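Local coordinates for transcriptional activator of comK gene (Bacillus halodurans, PDB 2HQB), which probably serves as a membrane-anchored BMP-family lipoprotein that promotes expression of the comK gene, with the fold of a periplasmic-type substrate-binding protein, at residues W21-K24 against A25-L29; V46-E49 against Q50-H53; H72-A75 against E76-S79; E108-A111 against M112-G116. All coordinates share one frame; numbering follows the deposited sequence.

Contact 1. Residues W21-K24 against A25-L29; sequences WNRK and AYEGL
Tyr26 lays its ring over the backbone carbonyl of Asn22, whose O sits 3.3 Å above the ring plane and over its centre. The same oxygen accepts from Tyr26 N at 3.1 Å. Tyr26 CG stands beside its own backbone N (chi1 -68°), which folds the ring back along the helix. This is the close-packed side: Ala25 is buried against Leu10 and Tyr234, and Tyr26 reaches Leu42 of the neighbouring strand. With an alanine at Tyr26, the Asn22 carbonyl would probably lose its aromatic cover and a gap would open toward Val12 and Leu42. The other side is looser and more exposed. Arg23 NH1 meets Glu27 OE2 at 2.8 Å in a salt bridge, but the hydrogen bond within it is bent (123°) and weak, and the guanidinium and carboxylate planes stand 81° apart. Lys24 NZ stops 4.4 Å from Glu27 OE1, beyond a salt bridge, and probably adds only a weak attraction; both side chains look toward helix 230-240. The backbone bond from Glu27 N to Arg23 O is 2.8 Å. The result is an i to i+4 ion pair on the first turn of helix 23-35, which follows a strand of the parallel sheet as in alpha/beta folds.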
ATOM      1  N   TRP A  21      -7.102   2.735  -2.743  1.00 64.86           N
ATOM      2  CA  TRP A  21      -7.838   2.563  -4.002  1.00 63.62           C
ATOM      3  C   TRP A  21      -8.536   1.122  -3.924  1.00 62.61           C
ATOM      4  O   TRP A  21      -7.882   0.064  -3.961  1.00 56.18           O
ATOM      5  CB  TRP A  21      -6.791   2.641  -5.145  1.00 72.33           C
ATOM      6  CG  TRP A  21      -6.889   3.752  -6.243  1.00 75.14           C
ATOM      7  CD1 TRP A  21      -6.607   3.602  -7.619  1.00 77.39           C
ATOM      8  CD2 TRP A  21      -7.371   5.083  -6.099  1.00 68.28           C
ATOM      9  NE1 TRP A  21      -6.908   4.753  -8.302  1.00 55.26           N
ATOM     10  CE2 TRP A  21      -7.381   5.675  -7.393  1.00 77.85           C
ATOM     11  CE3 TRP A  21      -7.810   5.838  -5.018  1.00 71.79           C
ATOM     12  CZ2 TRP A  21      -7.827   6.988  -7.593  1.00 79.41           C
ATOM     13  CZ3 TRP A  21      -8.252   7.140  -5.239  1.00 60.47           C
ATOM     14  CH2 TRP A  21      -8.259   7.692  -6.495  1.00 53.85           C
ATOM     15  N   ASN A  22      -9.858   1.075  -3.771  1.00 63.64           N
ATOM     16  CA  ASN A  22     -10.547  -0.225  -3.686  1.00 65.31           C
ATOM     17  C   ASN A  22     -10.428  -0.999  -4.983  1.00 65.42           C
ATOM     18  O   ASN A  22     -10.986  -2.082  -5.096  1.00 62.34           O
ATOM     19  CB  ASN A  22     -12.066  -0.087  -3.429  1.00 64.17           C
ATOM     20  CG  ASN A  22     -12.409   0.322  -2.006  1.00 61.15           C
ATOM     21  OD1 ASN A  22     -11.832  -0.177  -1.021  1.00 49.26           O
ATOM     22  ND2 ASN A  22     -13.389   1.219  -1.886  1.00 63.68           N
ATOM     23  N   ARG A  23      -9.744  -0.445  -5.979  1.00 68.16           N
ATOM     24  CA  ARG A  23      -9.654  -1.153  -7.252  1.00 61.36           C
ATOM     25  C   ARG A  23      -8.618  -2.232  -7.110  1.00 55.61           C
ATOM     26  O   ARG A  23      -8.727  -3.269  -7.748  1.00 53.00           O
ATOM     27  CB  ARG A  23      -9.297  -0.221  -8.416  1.00 52.07           C
ATOM     28  CG  ARG A  23      -7.877   0.224  -8.433  1.00 37.84           C
ATOM     29  CD  ARG A  23      -7.288   0.045  -9.856  1.00 43.19           C
ATOM     30  NE  ARG A  23      -5.935   0.605  -9.888  1.00 56.70           N
ATOM     31  CZ  ARG A  23      -4.893   0.028 -10.469  1.00 56.56           C
ATOM     32  NH1 ARG A  23      -5.062  -1.141 -11.074  1.00 67.96           N
ATOM     33  NH2 ARG A  23      -3.698   0.619 -10.454  1.00 48.88           N
ATOM     34  N   LYS A  24      -7.611  -1.984  -6.279  1.00 54.07           N
ATOM     35  CA  LYS A  24      -6.602  -3.006  -6.048  1.00 49.46           C
ATOM     36  C   LYS A  24      -7.288  -4.205  -5.321  1.00 44.17           C
ATOM     37  O   LYS A  24      -6.796  -5.319  -5.362  1.00 38.23           O
ATOM     38  CB  LYS A  24      -5.430  -2.423  -5.255  1.00 50.07           C
ATOM     39  CG  LYS A  24      -4.578  -1.377  -6.032  1.00 62.52           C
ATOM     40  CD  LYS A  24      -3.517  -2.002  -6.994  1.00 71.51           C
ATOM     41  CE  LYS A  24      -2.223  -2.462  -6.261  1.00 74.86           C
ATOM     42  NZ  LYS A  24      -0.945  -2.479  -7.081  1.00 64.76           N
ATOM     43  N   ALA A  25      -8.447  -3.991  -4.705  1.00 37.00           N
ATOM     44  CA  ALA A  25      -9.151  -5.106  -4.082  1.00 42.66           C
ATOM     45  C   ALA A  25     -10.011  -5.798  -5.144  1.00 46.82           C
ATOM     46  O   ALA A  25     -10.137  -7.019  -5.124  1.00 49.61           O
ATOM     47  CB  ALA A  25     -10.027  -4.637  -2.942  1.00 47.43           C
ATOM     48  N   TYR A  26     -10.607  -5.018  -6.053  1.00 43.36           N
ATOM     49  CA  TYR A  26     -11.418  -5.562  -7.150  1.00 38.39           C
ATOM     50  C   TYR A  26     -10.523  -6.451  -8.012  1.00 38.82           C
ATOM     51  O   TYR A  26     -10.866  -7.573  -8.361  1.00 40.41           O
ATOM     52  CB  TYR A  26     -11.990  -4.442  -8.034  1.00 28.94           C
ATOM     53  CG  TYR A  26     -13.030  -3.585  -7.360  1.00 39.15           C
ATOM     54  CD1 TYR A  26     -13.277  -2.292  -7.772  1.00 53.15           C
ATOM     55  CD2 TYR A  26     -13.708  -4.037  -6.265  1.00 36.66           C
ATOM     56  CE1 TYR A  26     -14.168  -1.479  -7.082  1.00 54.24           C
ATOM     57  CE2 TYR A  26     -14.581  -3.239  -5.592  1.00 50.00           C
ATOM     58  CZ  TYR A  26     -14.802  -1.968  -5.992  1.00 42.04           C
ATOM     59  OH  TYR A  26     -15.633  -1.191  -5.228  1.00 60.18           O
ATOM     60  N   GLU A  27      -9.366  -5.954  -8.389  1.00 36.80           N
ATOM     61  CA  GLU A  27      -8.528  -6.809  -9.176  1.00 42.56           C
ATOM     62  C   GLU A  27      -8.077  -8.013  -8.376  1.00 43.33           C
ATOM     63  O   GLU A  27      -7.846  -9.062  -8.945  1.00 45.02           O
ATOM     64  CB  GLU A  27      -7.337  -6.048  -9.759  1.00 38.82           C
ATOM     65  CG  GLU A  27      -6.470  -5.311  -8.822  1.00 53.07           C
ATOM     66  CD  GLU A  27      -5.713  -4.199  -9.546  1.00 59.84           C
ATOM     67  OE1 GLU A  27      -4.538  -3.929  -9.160  1.00 54.22           O
ATOM     68  OE2 GLU A  27      -6.306  -3.597 -10.489  1.00 53.02           O
ATOM     69  N   GLY A  28      -7.989  -7.863  -7.056  1.00 48.89           N
ATOM     70  CA  GLY A  28      -7.564  -8.955  -6.196  1.00 45.19           C
ATOM     71  C   GLY A  28      -8.597 -10.058  -6.233  1.00 45.65           C
ATOM     72  O   GLY A  28      -8.271 -11.213  -6.452  1.00 42.21           O
ATOM     73  N   LEU A  29      -9.856  -9.700  -6.011  1.00 47.08           N
ATOM     74  CA  LEU A  29     -10.924 -10.684  -6.049  1.00 46.82           C
ATOM     75  C   LEU A  29     -10.966 -11.294  -7.457  1.00 51.67           C
ATOM     76  O   LEU A  29     -11.150 -12.487  -7.598  1.00 56.84           O
ATOM     77  CB  LEU A  29     -12.275 -10.038  -5.703  1.00 41.35           C
ATOM     78  CG  LEU A  29     -13.426 -11.018  -5.419  1.00 38.24           C
ATOM     79  CD1 LEU A  29     -13.145 -11.739  -4.116  1.00 33.01           C
ATOM     80  CD2 LEU A  29     -14.763 -10.306  -5.339  1.00 35.66           C
TER

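Contact 2. Residues V46-E49 against Q50-H53; sequences VNSE and QKAH
Ser48 is the N-cap of helix 49-61, its side chain taking the backbone N-H of Lys51 at the point where the loop after strand 39-43 turns into the helix. The bond from Lys51 N to Ser48 OG is 3.2 Å long and practically straight at 177°. It depends on the first torsion of the serine: OG lies between the backbone N and the carbonyl carbon (chi1 59°), and from there it faces the start of the helix. The carbonyl of Ser48 works as well, receiving Ala52 N at 2.9 Å, and one residue on Glu49 O receives His53 N at 2.7 Å, so the alpha-helical pattern begins directly behind the cap.

Val46 comes in from the loop and sets CG1 against Ala52, 3.7 Å from its CB, on the buried side where Phe74 and Tyr77 close over them. Lys51 runs back along the loop, its extended chain passing Ser48 OG until NZ lies 3.7 Å from Asn47 CB. His53 turns its ring so that Glu49 O lies over one face, 3.5 Å above the plane and toward the rim, while the aliphatic CG of Glu49 packs against NE2. The carboxylate of Glu49 goes on to the end of helix 73-79, where OE2 is hydrogen-bonded to Thr80 OG1. A serine N-cap with an apolar loop residue folded onto the first turn is typical of a strand-to-helix junction in an alpha/beta domain.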
ATOM      1  N   VAL A  46     -20.638  -1.052   1.477  1.00 43.32           N
ATOM      2  CA  VAL A  46     -20.800  -1.572   2.826  1.00 44.97           C
ATOM      3  C   VAL A  46     -20.185  -0.518   3.731  1.00 49.03           C
ATOM      4  O   VAL A  46     -18.982  -0.508   3.973  1.00 50.88           O
ATOM      5  CB  VAL A  46     -20.073  -2.937   2.976  1.00 51.30           C
ATOM      6  CG1 VAL A  46     -20.636  -3.717   4.154  1.00 49.90           C
ATOM      7  CG2 VAL A  46     -20.206  -3.752   1.690  1.00 38.82           C
ATOM      8  N   ASN A  47     -21.023   0.383   4.233  1.00 53.20           N
ATOM      9  CA  ASN A  47     -20.538   1.492   5.065  1.00 49.98           C
ATOM     10  C   ASN A  47     -20.870   1.531   6.585  1.00 46.84           C
ATOM     11  O   ASN A  47     -20.581   2.519   7.263  1.00 41.46           O
ATOM     12  CB  ASN A  47     -20.972   2.791   4.383  1.00 43.27           C
ATOM     13  CG  ASN A  47     -20.515   2.871   2.920  1.00 38.26           C
ATOM     14  OD1 ASN A  47     -21.244   3.332   2.062  1.00 46.17           O
ATOM     15  ND2 ASN A  47     -19.301   2.438   2.648  1.00 54.44           N
ATOM     16  N   SER A  48     -21.456   0.469   7.125  1.00 42.24           N
ATOM     17  CA  SER A  48     -21.763   0.447   8.548  1.00 44.35           C
ATOM     18  C   SER A  48     -21.727  -0.964   9.084  1.00 50.34           C
ATOM     19  O   SER A  48     -21.814  -1.919   8.317  1.00 61.82           O
ATOM     20  CB  SER A  48     -23.152   1.005   8.800  1.00 43.57           C
ATOM     21  OG  SER A  48     -24.139   0.253   8.115  1.00 54.52           O
ATOM     22  N   GLU A  49     -21.605  -1.122  10.394  1.00 44.57           N
ATOM     23  CA  GLU A  49     -21.624  -2.464  10.923  1.00 48.06           C
ATOM     24  C   GLU A  49     -22.915  -3.131  10.408  1.00 53.14           C
ATOM     25  O   GLU A  49     -22.883  -4.262   9.893  1.00 55.30           O
ATOM     26  CB  GLU A  49     -21.596  -2.450  12.456  1.00 46.97           C
ATOM     27  CG  GLU A  49     -21.324  -3.824  13.063  1.00 60.31           C
ATOM     28  CD  GLU A  49     -20.824  -3.770  14.498  1.00 69.54           C
ATOM     29  OE1 GLU A  49     -21.657  -3.547  15.407  1.00 74.95           O
ATOM     30  OE2 GLU A  49     -19.598  -3.951  14.713  1.00 61.89           O
ATOM     31  N   GLN A  50     -24.032  -2.401  10.524  1.00 52.05           N
ATOM     32  CA  GLN A  50     -25.355  -2.857  10.101  1.00 51.62           C
ATOM     33  C   GLN A  50     -25.327  -3.565   8.755  1.00 50.60           C
ATOM     34  O   GLN A  50     -25.640  -4.755   8.665  1.00 48.68           O
ATOM     35  CB  GLN A  50     -26.331  -1.670  10.027  1.00 60.91           C
ATOM     36  CG  GLN A  50     -27.720  -2.017   9.406  1.00 75.92           C
ATOM     37  CD  GLN A  50     -28.421  -0.830   8.684  1.00 84.40           C
ATOM     38  OE1 GLN A  50     -27.919  -0.293   7.668  1.00 66.58           O
ATOM     39  NE2 GLN A  50     -29.588  -0.428   9.210  1.00 79.70           N
ATOM     40  N   LYS A  51     -24.949  -2.822   7.717  1.00 49.02           N
ATOM     41  CA  LYS A  51     -24.898  -3.357   6.364  1.00 53.13           C
ATOM     42  C   LYS A  51     -23.920  -4.506   6.300  1.00 59.37           C
ATOM     43  O   LYS A  51     -24.212  -5.548   5.718  1.00 65.07           O
ATOM     44  CB  LYS A  51     -24.455  -2.288   5.359  1.00 47.30           C
ATOM     45  CG  LYS A  51     -25.403  -1.120   5.169  1.00 72.56           C
ATOM     46  CD  LYS A  51     -24.683   0.089   4.552  1.00 81.08           C
ATOM     47  CE  LYS A  51     -25.530   1.358   4.617  1.00 82.78           C
ATOM     48  NZ  LYS A  51     -24.687   2.576   4.445  1.00 87.57           N
ATOM     49  N   ALA A  52     -22.749  -4.309   6.896  1.00 58.39           N
ATOM     50  CA  ALA A  52     -21.721  -5.324   6.869  1.00 53.94           C
ATOM     51  C   ALA A  52     -22.294  -6.625   7.404  1.00 49.29           C
ATOM     52  O   ALA A  52     -22.109  -7.671   6.792  1.00 45.42           O
ATOM     53  CB  ALA A  52     -20.506  -4.868   7.684  1.00 54.57           C
ATOM     54  N   HIS A  53     -23.004  -6.565   8.525  1.00 48.89           N
ATOM     55  CA  HIS A  53     -23.585  -7.788   9.090  1.00 56.14           C
ATOM     56  C   HIS A  53     -24.624  -8.443   8.192  1.00 55.58           C
ATOM     57  O   HIS A  53     -24.611  -9.664   8.041  1.00 56.56           O
ATOM     58  CB  HIS A  53     -24.207  -7.549  10.469  1.00 52.85           C
ATOM     59  CG  HIS A  53     -23.197  -7.353  11.550  1.00 56.24           C
ATOM     60  ND1 HIS A  53     -21.859  -7.644  11.374  1.00 53.68           N
ATOM     61  CD2 HIS A  53     -23.312  -6.846  12.798  1.00 54.86           C
ATOM     62  CE1 HIS A  53     -21.193  -7.313  12.465  1.00 49.13           C
ATOM     63  NE2 HIS A  53     -22.050  -6.827  13.343  1.00 56.16           N
TER

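Contact 3. Residues H72-A75 against E76-S79; sequences HAFA and EYFS
Phe74 and Tyr77 form the aromatic part of this contact, an offset edge-to-face pair with centroids 5.2 Å apart and planes at 80°. The edge of Tyr77 is directed at the face of Phe74, and its CD1 comes to 3.3 Å from Phe74 CD2. Both side chains keep CG beside the backbone N; for Tyr77 (chi1 -67°) this also draws the ring back over the preceding turn, where Ala73 O lies over one face, 3.1 Å above the plane. Phe78 repeats that pose one residue later, with Phe74 O above its ring toward the rim.

The apolar contacts are lighter. Ala73 CB touches Tyr77 CZ, and Phe74 CB lies 4.2 Å from Phe78 CE1. Beyond the helix Phe74 and Phe78 share Leu11 of the sheet, and Phe78 meets the ring of Phe90.

Hydrogen bonds form the third group. Tyr77 N and Phe78 N bond to the carbonyls four residues back, the latter at 2.7 Å. In the last turn Ala75 O accepts twice from Ser79: from N at 2.9 Å and from OG at 2.8 Å, the two donors arriving from opposite faces of the carbonyl plane, with the hydroxyl 38° out of it.

The chemistry thus divides along the helix: Phe74 and Phe78 face the sheet and Tyr77 faces helix 49-61, while at the end the serine hydroxyl supplements the backbone bond, folding its own polar group back onto the chain.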
ATOM      1  N   HIS A  72      -9.708  -0.887   7.339  1.00 36.66           N
ATOM      2  CA  HIS A  72      -9.543  -1.030   8.767  1.00 41.74           C
ATOM      3  C   HIS A  72     -10.809  -1.273   9.602  1.00 41.70           C
ATOM      4  O   HIS A  72     -10.745  -1.872  10.687  1.00 44.66           O
ATOM      5  CB  HIS A  72      -8.831   0.221   9.260  1.00 42.75           C
ATOM      6  CG  HIS A  72      -9.049   0.513  10.705  1.00 49.06           C
ATOM      7  ND1 HIS A  72      -8.212   0.038  11.700  1.00 58.73           N
ATOM      8  CD2 HIS A  72     -10.036   1.197  11.335  1.00 50.21           C
ATOM      9  CE1 HIS A  72      -8.674   0.416  12.878  1.00 55.87           C
ATOM     10  NE2 HIS A  72      -9.782   1.118  12.686  1.00 65.39           N
ATOM     11  N   ALA A  73     -11.953  -0.824   9.102  1.00 37.02           N
ATOM     12  CA  ALA A  73     -13.180  -0.952   9.869  1.00 38.03           C
ATOM     13  C   ALA A  73     -13.883  -2.284   9.789  1.00 42.42           C
ATOM     14  O   ALA A  73     -14.780  -2.576  10.576  1.00 44.77           O
ATOM     15  CB  ALA A  73     -14.099   0.101   9.453  1.00 33.54           C
ATOM     16  N   PHE A  74     -13.491  -3.055   8.790  1.00 45.46           N
ATOM     17  CA  PHE A  74     -14.046  -4.366   8.567  1.00 49.99           C
ATOM     18  C   PHE A  74     -13.574  -5.335   9.646  1.00 51.49           C
ATOM     19  O   PHE A  74     -14.237  -6.345   9.931  1.00 49.74           O
ATOM     20  CB  PHE A  74     -13.660  -4.829   7.155  1.00 44.83           C
ATOM     21  CG  PHE A  74     -14.399  -4.087   6.090  1.00 49.82           C
ATOM     22  CD1 PHE A  74     -13.775  -3.098   5.346  1.00 42.17           C
ATOM     23  CD2 PHE A  74     -15.775  -4.287   5.925  1.00 49.17           C
ATOM     24  CE1 PHE A  74     -14.517  -2.315   4.457  1.00 54.47           C
ATOM     25  CE2 PHE A  74     -16.530  -3.506   5.041  1.00 31.22           C
ATOM     26  CZ  PHE A  74     -15.912  -2.525   4.310  1.00 47.63           C
ATOM     27  N   ALA A  75     -12.449  -5.003  10.272  1.00 45.80           N
ATOM     28  CA  ALA A  75     -11.913  -5.851  11.302  1.00 43.58           C
ATOM     29  C   ALA A  75     -12.871  -5.778  12.477  1.00 45.31           C
ATOM     30  O   ALA A  75     -13.269  -6.793  13.041  1.00 50.63           O
ATOM     31  CB  ALA A  75     -10.544  -5.395  11.671  1.00 33.86           C
ATOM     32  N   GLU A  76     -13.280  -4.580  12.836  1.00 47.98           N
ATOM     33  CA  GLU A  76     -14.228  -4.438  13.938  1.00 54.20           C
ATOM     34  C   GLU A  76     -15.571  -5.079  13.561  1.00 52.64           C
ATOM     35  O   GLU A  76     -16.214  -5.715  14.397  1.00 51.50           O
ATOM     36  CB  GLU A  76     -14.442  -2.955  14.273  1.00 65.85           C
ATOM     37  CG  GLU A  76     -15.629  -2.683  15.185  1.00 70.83           C
ATOM     38  CD  GLU A  76     -15.543  -3.474  16.482  1.00 85.27           C
ATOM     39  OE1 GLU A  76     -14.422  -3.921  16.838  1.00 78.04           O
ATOM     40  OE2 GLU A  76     -16.594  -3.634  17.147  1.00 88.75           O
ATOM     41  N   TYR A  77     -15.988  -4.883  12.309  1.00 48.88           N
ATOM     42  CA  TYR A  77     -17.235  -5.444  11.799  1.00 50.77           C
ATOM     43  C   TYR A  77     -17.204  -6.974  11.923  1.00 53.89           C
ATOM     44  O   TYR A  77     -18.178  -7.588  12.352  1.00 56.08           O
ATOM     45  CB  TYR A  77     -17.412  -5.122  10.320  1.00 48.64           C
ATOM     46  CG  TYR A  77     -17.626  -3.676   9.932  1.00 48.28           C
ATOM     47  CD1 TYR A  77     -17.391  -3.268   8.626  1.00 41.66           C
ATOM     48  CD2 TYR A  77     -18.101  -2.733  10.830  1.00 43.70           C
ATOM     49  CE1 TYR A  77     -17.623  -1.977   8.226  1.00 48.33           C
ATOM     50  CE2 TYR A  77     -18.336  -1.414  10.422  1.00 39.27           C
ATOM     51  CZ  TYR A  77     -18.094  -1.054   9.121  1.00 46.00           C
ATOM     52  OH  TYR A  77     -18.334   0.218   8.679  1.00 50.83           O
ATOM     53  N   PHE A  78     -16.085  -7.576  11.526  1.00 49.99           N
ATOM     54  CA  PHE A  78     -15.930  -9.020  11.573  1.00 50.70           C
ATOM     55  C   PHE A  78     -15.808  -9.527  12.996  1.00 56.18           C
ATOM     56  O   PHE A  78     -16.185 -10.662  13.301  1.00 58.01           O
ATOM     57  CB  PHE A  78     -14.679  -9.455  10.805  1.00 42.46           C
ATOM     58  CG  PHE A  78     -14.761  -9.240   9.336  1.00 27.81           C
ATOM     59  CD1 PHE A  78     -13.620  -9.225   8.570  1.00 34.76           C
ATOM     60  CD2 PHE A  78     -15.975  -9.055   8.716  1.00 27.65           C
ATOM     61  CE1 PHE A  78     -13.680  -9.028   7.199  1.00 33.99           C
ATOM     62  CE2 PHE A  78     -16.053  -8.855   7.356  1.00 26.99           C
ATOM     63  CZ  PHE A  78     -14.905  -8.843   6.594  1.00 37.38           C
ATOM     64  N   SER A  79     -15.275  -8.692  13.873  1.00 56.92           N
ATOM     65  CA  SER A  79     -15.085  -9.127  15.242  1.00 59.66           C
ATOM     66  C   SER A  79     -16.377  -9.290  16.013  1.00 58.49           C
ATOM     67  O   SER A  79     -16.477 -10.122  16.917  1.00 63.11           O
ATOM     68  CB  SER A  79     -14.176  -8.156  15.973  1.00 55.64           C
ATOM     69  OG  SER A  79     -12.870  -8.241  15.440  1.00 70.13           O
TER

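Contact 4. Residues E108-A111 against M112-G116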
ATOM      1  N   GLU A 108       4.019  -3.782   5.377  1.00 52.79           N
ATOM      2  CA  GLU A 108       5.107  -3.197   6.115  1.00 54.41           C
ATOM      3  C   GLU A 108       5.565  -1.979   5.324  1.00 50.65           C
ATOM      4  O   GLU A 108       5.930  -2.099   4.160  1.00 50.43           O
ATOM      5  CB  GLU A 108       6.204  -4.248   6.275  1.00 63.33           C
ATOM      6  CG  GLU A 108       6.877  -4.202   7.634  1.00 80.22           C
ATOM      7  CD  GLU A 108       5.901  -4.389   8.780  1.00 80.78           C
ATOM      8  OE1 GLU A 108       5.328  -5.491   8.885  1.00 87.08           O
ATOM      9  OE2 GLU A 108       5.707  -3.438   9.571  1.00 85.26           O
ATOM     10  N   GLY A 109       5.537  -0.808   5.956  1.00 50.15           N
ATOM     11  CA  GLY A 109       5.898   0.416   5.254  1.00 51.87           C
ATOM     12  C   GLY A 109       7.294   1.029   5.288  1.00 51.78           C
ATOM     13  O   GLY A 109       7.735   1.590   4.288  1.00 48.31           O
ATOM     14  N   TYR A 110       7.986   0.952   6.422  1.00 55.97           N
ATOM     15  CA  TYR A 110       9.326   1.533   6.539  1.00 55.45           C
ATOM     16  C   TYR A 110      10.286   1.154   5.402  1.00 57.76           C
ATOM     17  O   TYR A 110      10.828   2.036   4.735  1.00 56.59           O
ATOM     18  CB  TYR A 110       9.943   1.138   7.873  1.00 52.40           C
ATOM     19  CG  TYR A 110      11.269   1.805   8.174  1.00 55.45           C
ATOM     20  CD1 TYR A 110      11.334   3.090   8.743  1.00 55.18           C
ATOM     21  CD2 TYR A 110      12.465   1.162   7.865  1.00 55.69           C
ATOM     22  CE1 TYR A 110      12.574   3.707   8.987  1.00 54.96           C
ATOM     23  CE2 TYR A 110      13.697   1.766   8.098  1.00 51.38           C
ATOM     24  CZ  TYR A 110      13.748   3.026   8.645  1.00 55.01           C
ATOM     25  OH  TYR A 110      14.977   3.605   8.762  1.00 48.18           O
ATOM     26  N   ALA A 111      10.495  -0.144   5.176  1.00 59.20           N
ATOM     27  CA  ALA A 111      11.405  -0.600   4.119  1.00 59.16           C
ATOM     28  C   ALA A 111      11.228   0.114   2.800  1.00 61.29           C
ATOM     29  O   ALA A 111      12.100   0.862   2.354  1.00 61.81           O
ATOM     30  CB  ALA A 111      11.247  -2.087   3.887  1.00 62.62           C
HETATM   31  N   MSE A 112      10.087  -0.121   2.167  1.00 63.20           N
HETATM   32  CA  MSE A 112       9.831   0.488   0.873  1.00 58.71           C
HETATM   33  C   MSE A 112      10.086   1.980   0.855  1.00 54.28           C
HETATM   34  O   MSE A 112      10.539   2.506  -0.143  1.00 56.71           O
HETATM   35  CB  MSE A 112       8.396   0.199   0.416  1.00 61.91           C
HETATM   36  CG  MSE A 112       7.315   1.139   0.954  1.00 59.12           C
HETATM   37 SE   MSE A 112       5.497   0.545   0.410  1.00 76.65          SE
HETATM   38  CE  MSE A 112       4.497   1.917   1.330  1.00 53.49           C
ATOM     39  N   GLY A 113       9.807   2.666   1.951  1.00 51.70           N
ATOM     40  CA  GLY A 113      10.015   4.099   1.972  1.00 54.72           C
ATOM     41  C   GLY A 113      11.482   4.454   1.955  1.00 56.65           C
ATOM     42  O   GLY A 113      11.908   5.429   1.334  1.00 54.71           O
ATOM     43  N   TYR A 114      12.255   3.633   2.649  1.00 56.63           N
ATOM     44  CA  TYR A 114      13.674   3.820   2.750  1.00 51.33           C
ATOM     45  C   TYR A 114      14.272   3.740   1.354  1.00 49.74           C
ATOM     46  O   TYR A 114      14.775   4.729   0.820  1.00 52.11           O
ATOM     47  CB  TYR A 114      14.217   2.740   3.662  1.00 63.75           C
ATOM     48  CG  TYR A 114      15.631   2.951   4.136  1.00 78.63           C
ATOM     49  CD1 TYR A 114      15.918   3.812   5.198  1.00 79.91           C
ATOM     50  CD2 TYR A 114      16.679   2.265   3.540  1.00 79.59           C
ATOM     51  CE1 TYR A 114      17.212   3.974   5.651  1.00 80.66           C
ATOM     52  CE2 TYR A 114      17.968   2.421   3.982  1.00 83.16           C
ATOM     53  CZ  TYR A 114      18.232   3.267   5.034  1.00 85.77           C
ATOM     54  OH  TYR A 114      19.529   3.351   5.475  1.00 96.96           O
ATOM     55  N   PHE A 115      14.205   2.560   0.754  1.00 48.14           N
ATOM     56  CA  PHE A 115      14.740   2.356  -0.587  1.00 51.00           C
ATOM     57  C   PHE A 115      14.249   3.385  -1.591  1.00 54.83           C
ATOM     58  O   PHE A 115      14.999   3.777  -2.491  1.00 56.81           O
ATOM     59  CB  PHE A 115      14.381   0.956  -1.078  1.00 56.62           C
ATOM     60  CG  PHE A 115      14.873  -0.113  -0.188  1.00 58.71           C
ATOM     61  CD1 PHE A 115      16.230  -0.236   0.055  1.00 58.19           C
ATOM     62  CD2 PHE A 115      13.989  -0.923   0.489  1.00 63.65           C
ATOM     63  CE1 PHE A 115      16.700  -1.139   0.962  1.00 57.24           C
ATOM     64  CE2 PHE A 115      14.454  -1.842   1.408  1.00 75.21           C
ATOM     65  CZ  PHE A 115      15.820  -1.947   1.648  1.00 67.55           C
ATOM     66  N   GLY A 116      12.981   3.788  -1.451  1.00 54.18           N
ATOM     67  CA  GLY A 116      12.400   4.789  -2.326  1.00 49.17           C
ATOM     68  C   GLY A 116      13.113   6.107  -2.082  1.00 49.21           C
ATOM     69  O   GLY A 116      13.428   6.846  -3.017  1.00 48.66           O
TER
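Tyr110 and Tyr114 have nearly the same first torsion, CG opposite the backbone N in each (chi1 -174° and -167°), which sends the two rings out side by side in one direction, a turn of helix apart. Their planes are 27° from parallel but slid so far that the rings barely overlap, with centroids 5.9 Å apart. The nearest approach is made by the hydroxyl, Tyr110 OH lying 3.7 Å from Tyr114 CD1. That hydroxyl has its polar partner beyond the pair, in Asp146 of helix 139-150, and Phe290 meets both rings.

On another side of the helix Phe115 takes a different first torsion, with CG beside its backbone N, and leans back along the chain so that CE2 reaches Ala111 CB at 4.1 Å. An alanine in place of Phe115 would probably open a gap beside Ala111 and leave Phe255, Ile277 and Ile281 without their aromatic neighbour.

The backbone gives the frame for all this. Tyr114 N bonds to Tyr110 O at 3.0 Å and Phe115 N to Ala111 O at 3.1 Å, while the bond from Gly113 N to Gly109 O is weak. Met112, present as selenomethionine, passes its CG 3.4 Å from Gly109 O before the chain extends toward Thr226 and Gln228. Strand 102-107 belongs to one sheet, yet this helix packs against helix 139-150 and strand 222-228 of the other half, as is characteristic of a crossover between the two lobes of a periplasmic-binding-protein fold.

In the fold
Contacts 1 to 4 follow one another along the chain, each at the start of a helix that comes after a strand of the six-stranded parallel sheet. Contacts 2 and 3 are neighbours, their centres 10 Å apart, and they touch where Tyr77 packs against Ser48 and Glu49, joining helices 49-61 and 73-79. Contact 1, on helix 23-35, is 18 to 19 Å from either by centres and does not touch them. Contact 4 lies on the far side of the chain's centre, about 33 Å from contact 2 between centres, where helix 110-122 enters the second lobe. Together they cover three helix starts of one lobe and the passage into its partner, consistent with a two-lobed binding protein.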